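DisA protein (Sorangium cellulosum, PDB 6CCA) probably transfers methyl groups to a carbon of the growing polyketide, giving the gem-dimethyl group on the disorazol assembly line. Local coordinates at residues A[67-70]-A[71-75]; A[163-166]-A[167-170]. One frame throughout, in Å; residues are numbered along the deposited sequence.

Interaction 1: residues A[67-70]-A[71-75]; sequences DLLL and CIFQD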
loop_
_atom_site.group_PDB
_atom_site.type_symbol
_atom_site.label_atom_id
_atom_site.label_comp_id
_atom_site.label_asym_id
_atom_site.label_seq_id
_atom_site.Cartn_x
_atom_site.Cartn_y
_atom_site.Cartn_z
ATOM N N ASP A 67 13.570 -6.722 -16.656
ATOM C CA ASP A 67 14.040 -7.881 -17.377
ATOM C C ASP A 67 13.053 -9.053 -17.385
ATOM O O ASP A 67 12.783 -9.670 -18.395
ATOM C CB ASP A 67 15.336 -8.316 -16.775
ATOM C CG ASP A 67 16.470 -7.245 -16.960
ATOM O OD1 ASP A 67 16.275 -6.207 -17.644
ATOM O OD2 ASP A 67 17.472 -7.393 -16.286
ATOM N N LEU A 68 12.437 -9.282 -16.227
ATOM C CA LEU A 68 11.399 -10.294 -16.067
ATOM C C LEU A 68 10.237 -9.991 -16.982
ATOM O O LEU A 68 9.658 -10.906 -17.572
ATOM C CB LEU A 68 10.941 -10.285 -14.565
ATOM C CG LEU A 68 10.087 -11.489 -14.135
ATOM C CD1 LEU A 68 10.755 -12.869 -14.319
ATOM C CD2 LEU A 68 9.662 -11.215 -12.679
ATOM N N LEU A 69 9.833 -8.711 -17.025
ATOM C CA LEU A 69 8.766 -8.305 -17.883
ATOM C C LEU A 69 9.097 -8.579 -19.366
ATOM O O LEU A 69 8.256 -9.077 -20.100
ATOM C CB LEU A 69 8.437 -6.829 -17.654
ATOM C CG LEU A 69 7.349 -6.281 -18.540
ATOM C CD1 LEU A 69 6.045 -7.031 -18.450
ATOM C CD2 LEU A 69 7.112 -4.792 -18.220
ATOM N N LEU A 70 10.283 -8.238 -19.797
ATOM C CA LEU A 70 10.659 -8.566 -21.180
ATOM C C LEU A 70 10.501 -10.086 -21.429
ATOM O O LEU A 70 9.910 -10.521 -22.459
ATOM C CB LEU A 70 12.051 -8.136 -21.480
ATOM C CG LEU A 70 12.549 -8.411 -22.922
ATOM C CD1 LEU A 70 11.636 -7.879 -24.017
ATOM C CD2 LEU A 70 13.989 -7.870 -23.105
ATOM N N CYS A 71 10.984 -10.876 -20.471
ATOM C CA CYS A 71 10.848 -12.333 -20.514
ATOM C C CYS A 71 9.395 -12.768 -20.612
ATOM O O CYS A 71 9.087 -13.659 -21.429
ATOM C CB CYS A 71 11.583 -12.995 -19.364
ATOM S SG CYS A 71 11.868 -14.769 -19.660
ATOM N N ILE A 72 8.468 -12.134 -19.882
ATOM C CA ILE A 72 7.058 -12.503 -19.981
ATOM C C ILE A 72 6.516 -12.307 -21.419
ATOM O O ILE A 72 5.897 -13.199 -22.030
ATOM C CB ILE A 72 6.226 -11.645 -19.001
ATOM C CG1 ILE A 72 6.522 -12.118 -17.571
ATOM C CG2 ILE A 72 4.733 -11.709 -19.357
ATOM C CD1 ILE A 72 6.106 -11.163 -16.479
ATOM N N PHE A 73 6.764 -11.151 -21.984
ATOM C CA PHE A 73 6.412 -10.965 -23.420
ATOM C C PHE A 73 7.044 -12.025 -24.359
ATOM O O PHE A 73 6.344 -12.557 -25.264
ATOM C CB PHE A 73 6.755 -9.554 -23.873
ATOM C CG PHE A 73 5.766 -8.513 -23.423
ATOM C CD1 PHE A 73 4.591 -8.295 -24.141
ATOM C CD2 PHE A 73 6.023 -7.741 -22.327
ATOM C CE1 PHE A 73 3.676 -7.322 -23.750
ATOM C CE2 PHE A 73 5.129 -6.759 -21.918
ATOM C CZ PHE A 73 3.964 -6.528 -22.625
ATOM N N GLN A 74 8.336 -12.318 -24.180
ATOM C CA GLN A 74 9.010 -13.293 -25.021
ATOM C C GLN A 74 8.378 -14.646 -24.888
ATOM O O GLN A 74 8.136 -15.336 -25.919
ATOM C CB GLN A 74 10.481 -13.396 -24.714
ATOM C CG GLN A 74 11.193 -12.104 -25.013
ATOM C CD GLN A 74 12.644 -12.127 -24.768
ATOM O OE1 GLN A 74 13.178 -12.939 -23.982
ATOM N NE2 GLN A 74 13.346 -11.210 -25.441
ATOM N N ASP A 75 8.063 -15.033 -23.637
ATOM C CA ASP A 75 7.267 -16.252 -23.411
ATOM C C ASP A 75 5.940 -16.231 -24.136
ATOM O O ASP A 75 5.456 -17.262 -24.462
ATOM C CB ASP A 75 6.944 -16.450 -21.940
ATOM C CG ASP A 75 8.188 -16.764 -21.105
ATOM O OD1 ASP A 75 9.239 -17.170 -21.643
ATOM O OD2 ASP A 75 8.118 -16.636 -19.874
#

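Interaction 2: residues A[163-166]-A[167-170]; sequences RRYP and ELLR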
loop_
_atom_site.group_PDB
_atom_site.type_symbol
_atom_site.label_atom_id
_atom_site.label_comp_id
_atom_site.label_asym_id
_atom_site.label_seq_id
_atom_site.Cartn_x
_atom_site.Cartn_y
_atom_site.Cartn_z
ATOM N N ARG A 163 5.682 -17.157 -13.484
ATOM C CA ARG A 163 5.345 -18.497 -13.982
ATOM C C ARG A 163 3.967 -18.613 -14.564
ATOM O O ARG A 163 3.736 -19.509 -15.423
ATOM C CB ARG A 163 5.609 -19.558 -12.914
ATOM C CG ARG A 163 7.066 -19.681 -12.511
ATOM C CD ARG A 163 7.307 -20.801 -11.486
ATOM N NE ARG A 163 7.261 -22.101 -12.157
ATOM C CZ ARG A 163 6.445 -23.073 -11.872
ATOM N NH1 ARG A 163 5.592 -22.957 -10.873
ATOM N NH2 ARG A 163 6.536 -24.251 -12.562
ATOM N N ARG A 164 3.008 -17.799 -14.132
ATOM C CA ARG A 164 1.679 -17.891 -14.645
ATOM C C ARG A 164 1.259 -16.697 -15.396
ATOM O O ARG A 164 0.026 -16.490 -15.653
ATOM C CB ARG A 164 0.705 -18.066 -13.454
ATOM C CG ARG A 164 1.082 -19.213 -12.557
ATOM C CD ARG A 164 0.799 -20.523 -13.203
ATOM N NE ARG A 164 -0.603 -20.687 -13.614
ATOM C CZ ARG A 164 -1.608 -21.017 -12.794
ATOM N NH1 ARG A 164 -1.434 -21.166 -11.495
ATOM N NH2 ARG A 164 -2.810 -21.214 -13.302
ATOM N N TYR A 165 2.215 -15.814 -15.717
ATOM C CA TYR A 165 1.834 -14.454 -16.217
ATOM C C TYR A 165 0.992 -14.452 -17.512
ATOM O O TYR A 165 0.022 -13.716 -17.615
ATOM C CB TYR A 165 3.064 -13.496 -16.358
ATOM C CG TYR A 165 2.750 -12.097 -15.792
ATOM C CD1 TYR A 165 2.165 -11.104 -16.598
ATOM C CD2 TYR A 165 3.013 -11.794 -14.444
ATOM C CE1 TYR A 165 1.868 -9.879 -16.075
ATOM C CE2 TYR A 165 2.718 -10.537 -13.892
ATOM C CZ TYR A 165 2.162 -9.582 -14.714
ATOM O OH TYR A 165 1.838 -8.346 -14.188
ATOM N N PRO A 166 1.365 -15.253 -18.482
ATOM C CA PRO A 166 0.547 -15.282 -19.724
ATOM C C PRO A 166 -0.925 -15.612 -19.419
ATOM O O PRO A 166 -1.798 -14.879 -19.869
ATOM C CB PRO A 166 1.242 -16.333 -20.566
ATOM C CG PRO A 166 2.683 -16.344 -20.042
ATOM C CD PRO A 166 2.553 -16.098 -18.567
ATOM N N GLU A 167 -1.202 -16.618 -18.593
ATOM C CA GLU A 167 -2.567 -16.820 -18.067
ATOM C C GLU A 167 -3.202 -15.661 -17.319
ATOM O O GLU A 167 -4.360 -15.365 -17.518
ATOM C CB GLU A 167 -2.609 -18.046 -17.200
ATOM C CG GLU A 167 -2.283 -19.332 -17.962
ATOM C CD GLU A 167 -1.896 -20.410 -16.997
ATOM O OE1 GLU A 167 -2.833 -21.106 -16.536
ATOM O OE2 GLU A 167 -0.694 -20.516 -16.612
ATOM N N LEU A 168 -2.448 -15.005 -16.455
ATOM C CA LEU A 168 -2.929 -13.888 -15.695
ATOM C C LEU A 168 -3.400 -12.781 -16.633
ATOM O O LEU A 168 -4.484 -12.227 -16.490
ATOM C CB LEU A 168 -1.821 -13.373 -14.756
ATOM C CG LEU A 168 -1.598 -14.261 -13.520
ATOM C CD1 LEU A 168 -0.340 -13.905 -12.805
ATOM C CD2 LEU A 168 -2.740 -14.143 -12.515
ATOM N N LEU A 169 -2.553 -12.457 -17.591
ATOM C CA LEU A 169 -2.743 -11.290 -18.401
ATOM C C LEU A 169 -3.896 -11.497 -19.382
ATOM O O LEU A 169 -4.613 -10.528 -19.695
ATOM C CB LEU A 169 -1.445 -11.010 -19.146
ATOM C CG LEU A 169 -1.065 -9.628 -19.558
ATOM C CD1 LEU A 169 -1.327 -8.585 -18.481
ATOM C CD2 LEU A 169 0.397 -9.676 -20.022
ATOM N N ARG A 170 -4.071 -12.744 -19.825
ATOM C CA ARG A 170 -5.192 -13.140 -20.650
ATOM C C ARG A 170 -6.461 -13.299 -19.820
ATOM O O ARG A 170 -7.483 -13.528 -20.392
ATOM C CB ARG A 170 -4.912 -14.456 -21.366
ATOM C CG ARG A 170 -3.863 -14.353 -22.446
ATOM C CD ARG A 170 -3.247 -15.668 -22.869
ATOM N NE ARG A 170 -2.303 -15.333 -23.950
ATOM C CZ ARG A 170 -1.175 -15.958 -24.285
ATOM N NH1 ARG A 170 -0.758 -17.017 -23.649
ATOM N NH2 ARG A 170 -0.447 -15.490 -25.292
#

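Interaction 1: residues A[67-70]-A[71-75]
The last two turns of helix 55-75 set Leu69 against Phe73 and Leu70 against Gln74, each pair one turn apart. Leu69 and Phe73 run side by side in the same direction, and the leucine's CD1 branch makes the touch, 3.6 Å from Phe73 CE2. Phe73 holds CG beside its own backbone N (chi1 -77°), which brings the CD2 edge of the ring back over the preceding turn, with Leu69 O near the ring plane at that edge. Leu108 and Leu112 of helix 102-114 close over this apolar face. The backbone beneath is regular alpha-helix: Phe73 N donates to Leu69 O at 3.2 Å, and Gln74 N reaches Leu70 O at 2.9 Å. Gln74 slants across Leu70, its CG 3.3 Å from Leu70 O and its NE2 3.8 Å from Leu70 CG. That amide is pinned from outside the helix, NE2 giving hydrogen bonds to Thr132 O and Phe79 O while OE1 accepts from Lys134 N, so the leucine packs against a polar group whose rotation is fixed. On another face, Leu68, Cys71 and Ile72 meet Tyr162 of helix 152-163.

Interaction 2: residues A[163-166]-A[167-170]
Pro166, Glu167 and Tyr165 carry most of this contact, and Glu167 makes its charged link, a salt bridge back to Arg164. The arginine grips the carboxylate side-on with two nitrogens, one to each oxygen: NE lies 3.0 Å from Glu167 OE2, and NH2 lies 3.2 Å from Glu167 OE1. Both oxygens sit close to the guanidinium plane, yet the carboxylate is turned 41° against it and is met from above its own plane. Arg164 gets there by folding up, with bends at chi2 (-73°) and chi3 (-57°) curling the chain round to the glutamate, which itself stays extended beyond CG. Two bonds at once restrain both groups from rotating, and Val173 touches both side chains.

The pair spans the start of the short helix 165-169, where Arg164 occupies the N-cap position and its carbonyl O takes the N-H of Leu168 at 3.0 Å. Pro166 suits this first turn, where a backbone N-H would have no carbonyl of an earlier turn to bond and the proline nitrogen has none to offer. One turn on, its carbonyl O accepts from Arg170 N, and its CB lies 3.7 Å from Arg170 NH1. The extended arginine runs past that carbonyl, its CG 3.3 Å from Pro166 O, before NE bonds to Leu95 O.

Tyr165 is buried, and the end of its side chain comes back to the two leucines of the next turn. Leu169 CD2 comes up at the ring edge, 4.1 Å from Tyr165 CD1, the two side chains slanting across one another, while Leu168 CD1 is 4.3 Å from Tyr165 CD2. The hydroxyl reaches beyond the helix to Leu346 O, tying this turn to the end of helix 342-346; underneath, Leu169 N bonds to Tyr165 O.

Overall arrangement
From the N terminus the chain first forms interaction 1, at the C-terminal end of helix 55-75, and reaches interaction 2 some ninety residues later in helix 165-169. Each lies within one unbroken stretch and closes only helical turns, three or four residues apart; the two follow in series, neither nesting nor crossing. Between them come helices 102-114 and 135-146 and then helix 152-163, which brings Tyr162 against interaction 1 just before the chain enters interaction 2. Their centres are about 11 Å apart, and they meet directly where Ile72 CD1 packs 3.5 Å from Tyr165 CG. This joins the end of helix 55-75 to the start of helix 165-169, and Tyr165 extends the connection to Leu346, at the end of the helix that follows strand 330-337 of the methyltransferase sheet.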